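PDB 4MF5: glutathione S-transferase domain from Burkholderia graminis, which binds glutathione and probably transfers it to electrophilic substrates, as a glutathione transferase related to the Ure2p-like group. Local coordinates for residues 58-62 with 63-67; 244-247 with 248-252. All blocks are in the same frame, centred on the assembly; numbering follows the deposited sequence.

Contact 1: 58-62 with 63-67; sequences IMLEE and TGLPY
L60 and E61 both carry CG anti to the carbonyl carbon (chi1 -68° in each), while Y67 holds its ring between its own backbone N and carbonyl carbon, and these torsions bring one tyrosine against two successive helical side chains. The ring lies against L60: CD1 sits over one face, 3.9 Å from the Y67 ring centroid, in a CH-pi contact. At the far end the phenol OH donates to OE2 of E61 at 2.6 Å, meeting the carboxylate on its anti side, 16° out of the carboxylate plane. Carboxylate and ring are turned steeply to each other, and E61, bent at chi2, reaches the edge of the ring. CD2, the other methyl of L60, touches CD2 of L65 at 3.8 Å, so L60 meets Y67 with one methyl and L65 with the other. On the neighbouring flank T63 grips M59 twice: its backbone N and its OG1 each lie 3.0 Å from M59 O and arrive from opposite faces of that carbonyl's plane. Beyond it, G64 N makes weak bonds to L60 O and E61 O, while a water donates to L60 O and to L65 O, tying the last turn to the outgoing chain. OE1 of E61 forms a salt bridge with R248, and the Y67 hydroxyl also meets S252 OG. G64, with positive phi, is where the chain leaves helical geometry. A helix ended by such a glycine and a short loop into strand 67-71 form the second half of the beta-alpha-beta unit (43-47, 51-63, 67-71) of the thioredoxin-like N-terminal domain of glutathione transferases.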
ATOM      1  N   ILE A  58       2.046 -17.858   2.385  1.00  7.70           N
ATOM      2  CA  ILE A  58       3.341 -18.123   1.781  1.00  7.71           C
ATOM      3  C   ILE A  58       4.467 -17.643   2.696  1.00  8.09           C
ATOM      4  O   ILE A  58       5.439 -18.351   2.931  1.00  8.23           O
ATOM      5  CB  ILE A  58       3.462 -17.506   0.381  1.00  7.74           C
ATOM      6  CG1 ILE A  58       2.508 -18.233  -0.590  1.00  8.41           C
ATOM      7  CG2 ILE A  58       4.900 -17.535  -0.099  1.00  8.11           C
ATOM      8  CD1 ILE A  58       2.320 -17.524  -1.918  1.00  9.00           C
ATOM      9  N   MET A  59       4.360 -16.426   3.221  1.00  7.73           N
ATOM     10  CA  MET A  59       5.395 -15.909   4.118  1.00  7.94           C
ATOM     11  C   MET A  59       5.591 -16.824   5.336  1.00  8.43           C
ATOM     12  O   MET A  59       6.718 -17.112   5.754  1.00  9.18           O
ATOM     13  CB  MET A  59       5.021 -14.495   4.553  1.00  8.59           C
ATOM     14  CG  MET A  59       6.013 -13.848   5.509  1.00  9.13           C
ATOM     15  SD  MET A  59       7.619 -13.592   4.722  1.00  9.86           S
ATOM     16  CE  MET A  59       8.388 -12.589   5.996  1.00 10.00           C
ATOM     17  N   LEU A  60       4.496 -17.286   5.917  1.00  8.09           N
ATOM     18  CA  LEU A  60       4.556 -18.190   7.050  1.00  8.60           C
ATOM     19  C   LEU A  60       5.223 -19.503   6.678  1.00  8.94           C
ATOM     20  O   LEU A  60       6.050 -20.026   7.431  1.00  9.64           O
ATOM     21  CB  LEU A  60       3.156 -18.412   7.633  1.00  8.05           C
ATOM     22  CG  LEU A  60       2.560 -17.173   8.299  1.00  8.33           C
ATOM     23  CD1 LEU A  60       1.047 -17.303   8.444  1.00  8.63           C
ATOM     24  CD2 LEU A  60       3.205 -16.885   9.646  1.00  8.73           C
ATOM     25  N   GLU A  61       4.875 -20.064   5.522  1.00  8.60           N
ATOM     26  CA  GLU A  61       5.494 -21.299   5.075  1.00  9.17           C
ATOM     27  C   GLU A  61       6.970 -21.115   4.755  1.00  9.53           C
ATOM     28  O   GLU A  61       7.773 -21.996   5.050  1.00 11.80           O
ATOM     29  CB  GLU A  61       4.744 -21.847   3.848  1.00  9.63           C
ATOM     30  CG  GLU A  61       3.333 -22.320   4.159  1.00 10.00           C
ATOM     31  CD  GLU A  61       3.265 -23.563   5.017  1.00 10.77           C
ATOM     32  OE1 GLU A  61       4.274 -24.290   5.123  1.00 11.55           O
ATOM     33  OE2 GLU A  61       2.169 -23.830   5.558  1.00 11.80           O
ATOM     34  N   GLU A  62       7.349 -19.985   4.170  1.00  8.80           N
ATOM     35  CA  GLU A  62       8.748 -19.723   3.846  1.00  9.42           C
ATOM     36  C   GLU A  62       9.591 -19.614   5.107  1.00 10.61           C
ATOM     37  O   GLU A  62      10.700 -20.152   5.171  1.00 13.25           O
ATOM     38  CB  GLU A  62       8.880 -18.422   3.042  1.00  9.39           C
ATOM     39  CG  GLU A  62       8.354 -18.512   1.617  1.00  8.83           C
ATOM     40  CD  GLU A  62       9.265 -19.173   0.609  1.00  9.66           C
ATOM     41  OE1 GLU A  62      10.355 -19.668   1.005  1.00 12.10           O
ATOM     42  OE2 GLU A  62       8.896 -19.194  -0.581  1.00  9.54           O
ATOM     43  N   THR A  63       9.093 -18.879   6.097  1.00 10.48           N
ATOM     44  CA  THR A  63       9.845 -18.647   7.316  1.00 11.43           C
ATOM     45  C   THR A  63       9.756 -19.808   8.287  1.00 11.39           C
ATOM     46  O   THR A  63      10.532 -19.852   9.226  1.00 14.08           O
ATOM     47  CB  THR A  63       9.406 -17.373   8.046  1.00 12.83           C
ATOM     48  OG1 THR A  63       8.037 -17.493   8.461  1.00 13.16           O
ATOM     49  CG2 THR A  63       9.642 -16.140   7.181  1.00 14.73           C
ATOM     50  N   GLY A  64       8.792 -20.704   8.098  1.00 10.93           N
ATOM     51  CA  GLY A  64       8.580 -21.824   8.990  1.00 11.71           C
ATOM     52  C   GLY A  64       7.931 -21.457  10.313  1.00 10.37           C
ATOM     53  O   GLY A  64       7.893 -22.297  11.220  1.00 11.90           O
ATOM     54  N   LEU A  65       7.410 -20.242  10.454  1.00  8.98           N
ATOM     55  CA  LEU A  65       6.786 -19.881  11.698  1.00  8.80           C
ATOM     56  C   LEU A  65       5.512 -20.699  11.880  1.00  8.83           C
ATOM     57  O   LEU A  65       4.673 -20.735  10.983  1.00  9.82           O
ATOM     58  CB  LEU A  65       6.418 -18.400  11.684  1.00  9.38           C
ATOM     59  CG  LEU A  65       5.944 -17.824  13.013  1.00  9.86           C
ATOM     60  CD1 LEU A  65       7.090 -17.678  13.985  1.00 10.45           C
ATOM     61  CD2 LEU A  65       5.271 -16.478  12.815  1.00 11.46           C
ATOM     62  N   PRO A  66       5.295 -21.312  13.060  1.00  8.82           N
ATOM     63  CA  PRO A  66       4.042 -22.054  13.230  1.00  8.55           C
ATOM     64  C   PRO A  66       2.829 -21.148  13.116  1.00  8.37           C
ATOM     65  O   PRO A  66       2.851 -19.997  13.565  1.00  8.81           O
ATOM     66  CB  PRO A  66       4.170 -22.620  14.655  1.00  9.14           C
ATOM     67  CG  PRO A  66       5.661 -22.701  14.886  1.00  9.64           C
ATOM     68  CD  PRO A  66       6.203 -21.481  14.212  1.00  9.11           C
ATOM     69  N   TYR A  67       1.761 -21.681  12.557  1.00  8.34           N
ATOM     70  CA  TYR A  67       0.527 -20.917  12.501  1.00  8.61           C
ATOM     71  C   TYR A  67      -0.663 -21.835  12.477  1.00  9.00           C
ATOM     72  O   TYR A  67      -0.560 -23.015  12.110  1.00 10.27           O
ATOM     73  CB  TYR A  67       0.519 -19.967  11.302  1.00  8.76           C
ATOM     74  CG  TYR A  67       0.423 -20.604   9.934  1.00  8.76           C
ATOM     75  CD1 TYR A  67       1.539 -21.192   9.344  1.00  9.07           C
ATOM     76  CD2 TYR A  67      -0.765 -20.597   9.218  1.00  9.71           C
ATOM     77  CE1 TYR A  67       1.487 -21.729   8.064  1.00  9.51           C
ATOM     78  CE2 TYR A  67      -0.838 -21.143   7.946  1.00 10.58           C
ATOM     79  CZ  TYR A  67       0.280 -21.701   7.374  1.00 10.12           C
ATOM     80  OH  TYR A  67       0.174 -22.208   6.100  1.00 11.41           O
TER
HETATM   81  O   HOH W   1       4.977 -22.323   8.754  1.00 13.32           O

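Contact 2: 244-247 with 248-252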
ATOM      1  N   PRO A 244       8.586 -24.904  -2.976  1.00 10.59           N
ATOM      2  CA  PRO A 244       7.680 -25.744  -2.173  1.00 11.09           C
ATOM      3  C   PRO A 244       6.882 -24.960  -1.143  1.00 10.08           C
ATOM      4  O   PRO A 244       5.711 -25.282  -0.903  1.00 10.14           O
ATOM      5  CB  PRO A 244       8.627 -26.769  -1.531  1.00 12.88           C
ATOM      6  CG  PRO A 244       9.664 -26.947  -2.599  1.00 15.81           C
ATOM      7  CD  PRO A 244       9.906 -25.544  -3.129  1.00 13.11           C
ATOM      8  N   ALA A 245       7.474 -23.934  -0.526  1.00  9.97           N
ATOM      9  CA  ALA A 245       6.725 -23.149   0.451  1.00 10.01           C
ATOM     10  C   ALA A 245       5.591 -22.361  -0.205  1.00  9.27           C
ATOM     11  O   ALA A 245       4.564 -22.123   0.428  1.00  9.88           O
ATOM     12  CB  ALA A 245       7.650 -22.210   1.184  1.00 10.71           C
ATOM     13  N   VAL A 246       5.799 -21.934  -1.456  1.00  8.98           N
ATOM     14  CA  VAL A 246       4.740 -21.261  -2.199  1.00  9.30           C
ATOM     15  C   VAL A 246       3.592 -22.224  -2.465  1.00  9.23           C
ATOM     16  O   VAL A 246       2.430 -21.893  -2.240  1.00  9.73           O
ATOM     17  CB  VAL A 246       5.292 -20.607  -3.497  1.00  9.01           C
ATOM     18  CG1 VAL A 246       4.148 -20.168  -4.394  1.00  9.36           C
ATOM     19  CG2 VAL A 246       6.198 -19.451  -3.148  1.00  9.17           C
ATOM     20  N   VAL A 247       3.905 -23.424  -2.937  1.00  9.17           N
ATOM     21  CA  VAL A 247       2.884 -24.420  -3.177  1.00  9.60           C
ATOM     22  C   VAL A 247       2.079 -24.663  -1.884  1.00 10.01           C
ATOM     23  O   VAL A 247       0.842 -24.710  -1.895  1.00 10.62           O
ATOM     24  CB  VAL A 247       3.515 -25.711  -3.709  1.00 10.67           C
ATOM     25  CG1 VAL A 247       2.482 -26.844  -3.806  1.00 15.01           C
ATOM     26  CG2 VAL A 247       4.142 -25.472  -5.084  1.00 11.20           C
ATOM     27  N   ARG A 248       2.763 -24.806  -0.746  1.00  9.56           N
ATOM     28  CA  ARG A 248       2.015 -24.995   0.506  1.00  9.98           C
ATOM     29  C   ARG A 248       1.150 -23.780   0.848  1.00  9.78           C
ATOM     30  O   ARG A 248      -0.009 -23.919   1.246  1.00 10.43           O
ATOM     31  CB  ARG A 248       2.958 -25.310   1.666  1.00 10.52           C
ATOM     32  CG  ARG A 248       3.697 -26.642   1.540  1.00 12.15           C
ATOM     33  CD  ARG A 248       4.404 -27.050   2.813  1.00 13.39           C
ATOM     34  NE  ARG A 248       5.368 -26.075   3.301  1.00 13.95           N
ATOM     35  CZ  ARG A 248       6.647 -26.000   2.955  1.00 14.14           C
ATOM     36  NH1 ARG A 248       7.163 -26.839   2.067  1.00 14.49           N
ATOM     37  NH2 ARG A 248       7.416 -25.057   3.503  1.00 16.78           N
ATOM     38  N   GLY A 249       1.711 -22.576   0.722  1.00  9.30           N
ATOM     39  CA  GLY A 249       0.984 -21.384   1.074  1.00  9.41           C
ATOM     40  C   GLY A 249      -0.232 -21.118   0.196  1.00  9.55           C
ATOM     41  O   GLY A 249      -1.244 -20.555   0.665  1.00 10.21           O
ATOM     42  N   LEU A 250      -0.146 -21.509  -1.070  1.00  9.35           N
ATOM     43  CA  LEU A 250      -1.254 -21.294  -1.997  1.00 10.16           C
ATOM     44  C   LEU A 250      -2.463 -22.120  -1.639  1.00 11.31           C
ATOM     45  O   LEU A 250      -3.579 -21.801  -2.077  1.00 13.40           O
ATOM     46  CB  LEU A 250      -0.827 -21.623  -3.417  1.00 10.61           C
ATOM     47  CG  LEU A 250       0.101 -20.602  -4.070  1.00 10.92           C
ATOM     48  CD1 LEU A 250       0.666 -21.169  -5.379  1.00 11.77           C
ATOM     49  CD2 LEU A 250      -0.578 -19.253  -4.313  1.00 12.40           C
ATOM     50  N   ASP A 251      -2.271 -23.169  -0.841  1.00 11.04           N
ATOM     51  CA  ASP A 251      -3.350 -24.061  -0.432  1.00 12.15           C
ATOM     52  C   ASP A 251      -3.667 -23.928   1.054  1.00 12.62           C
ATOM     53  O   ASP A 251      -4.093 -24.890   1.685  1.00 15.28           O
ATOM     54  CB  ASP A 251      -2.983 -25.507  -0.766  1.00 16.04           C
ATOM     55  CG  ASP A 251      -4.155 -26.462  -0.662  1.00 21.31           C
ATOM     56  OD1 ASP A 251      -5.306 -26.055  -0.916  1.00 22.41           O
ATOM     57  OD2 ASP A 251      -3.901 -27.636  -0.344  1.00 26.15           O
ATOM     58  N   SER A 252      -3.501 -22.741   1.614  1.00 11.64           N
ATOM     59  CA  SER A 252      -3.715 -22.542   3.037  1.00 11.24           C
ATOM     60  C   SER A 252      -4.376 -21.194   3.267  1.00 11.76           C
ATOM     61  O   SER A 252      -3.846 -20.186   2.798  1.00 13.17           O
ATOM     62  CB  SER A 252      -2.368 -22.598   3.760  1.00 13.48           C
ATOM     63  OG  SER A 252      -2.539 -22.453   5.136  1.00 15.87           O
TER
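Helix 244-250, a short helix near the C terminus, packs against helix 51-63 of the thioredoxin-like domain, and its own turns are held by three consecutive i to i+4 bonds. R248 N reaches P244 O at 3.0 Å, G249 N reaches A245 O at 2.9 Å, and L250 N reaches V246 O at 2.9 Å; the last donor lies nearly in line with the carbonyl, at a C=O...N angle of 165°. Alongside this ladder the R248 side chain folds back toward the start of the helix. Its bend at chi3 (-57°) sets A245 CA over one face of the guanidinium, offset toward its rim, with CZ of R248 3.8 Å from A245 CA. NH2 also comes within 3.7 Å of A245 CB, and NH1 rests near CB of P244. On another flank V246 and L250 lie side by side and point the same way, CG1 of V246 meeting CD1 of L250 at 3.8 Å. CG of L250 also lies 3.2 Å from V246 O. These two apolar side chains continue onto helix 51-63, V246 against I58 and L250 against V54. The partner that matters most to R248 lies outside the helix: its NE forms a salt bridge with E61. Contact with A245 and P244 restricts where the guanidinium can lie, while the salt bridge to E61 holds NE; the arginine's charge would probably stabilise E61 in its ionised form.

Overall arrangement
From the N terminus, the chain first meets contact 1, where helix 51-63 ends and the short turn through 63-67 leads into strand 67-71, the outermost strand on that side of the sheet. Contact 2 comes almost two hundred residues later, within helix 244-250 and the turn after it. Both are local, so they follow in series, neither nesting nor crossing. In space their centres lie 10 Å apart and they touch directly: E61 OE1 with R248 NE, Y67 OH probably with S252 OG, and E62 against A245. The late helix is thereby fastened to the N-terminal domain by a salt bridge, a probable hydrogen bond and van der Waals contact.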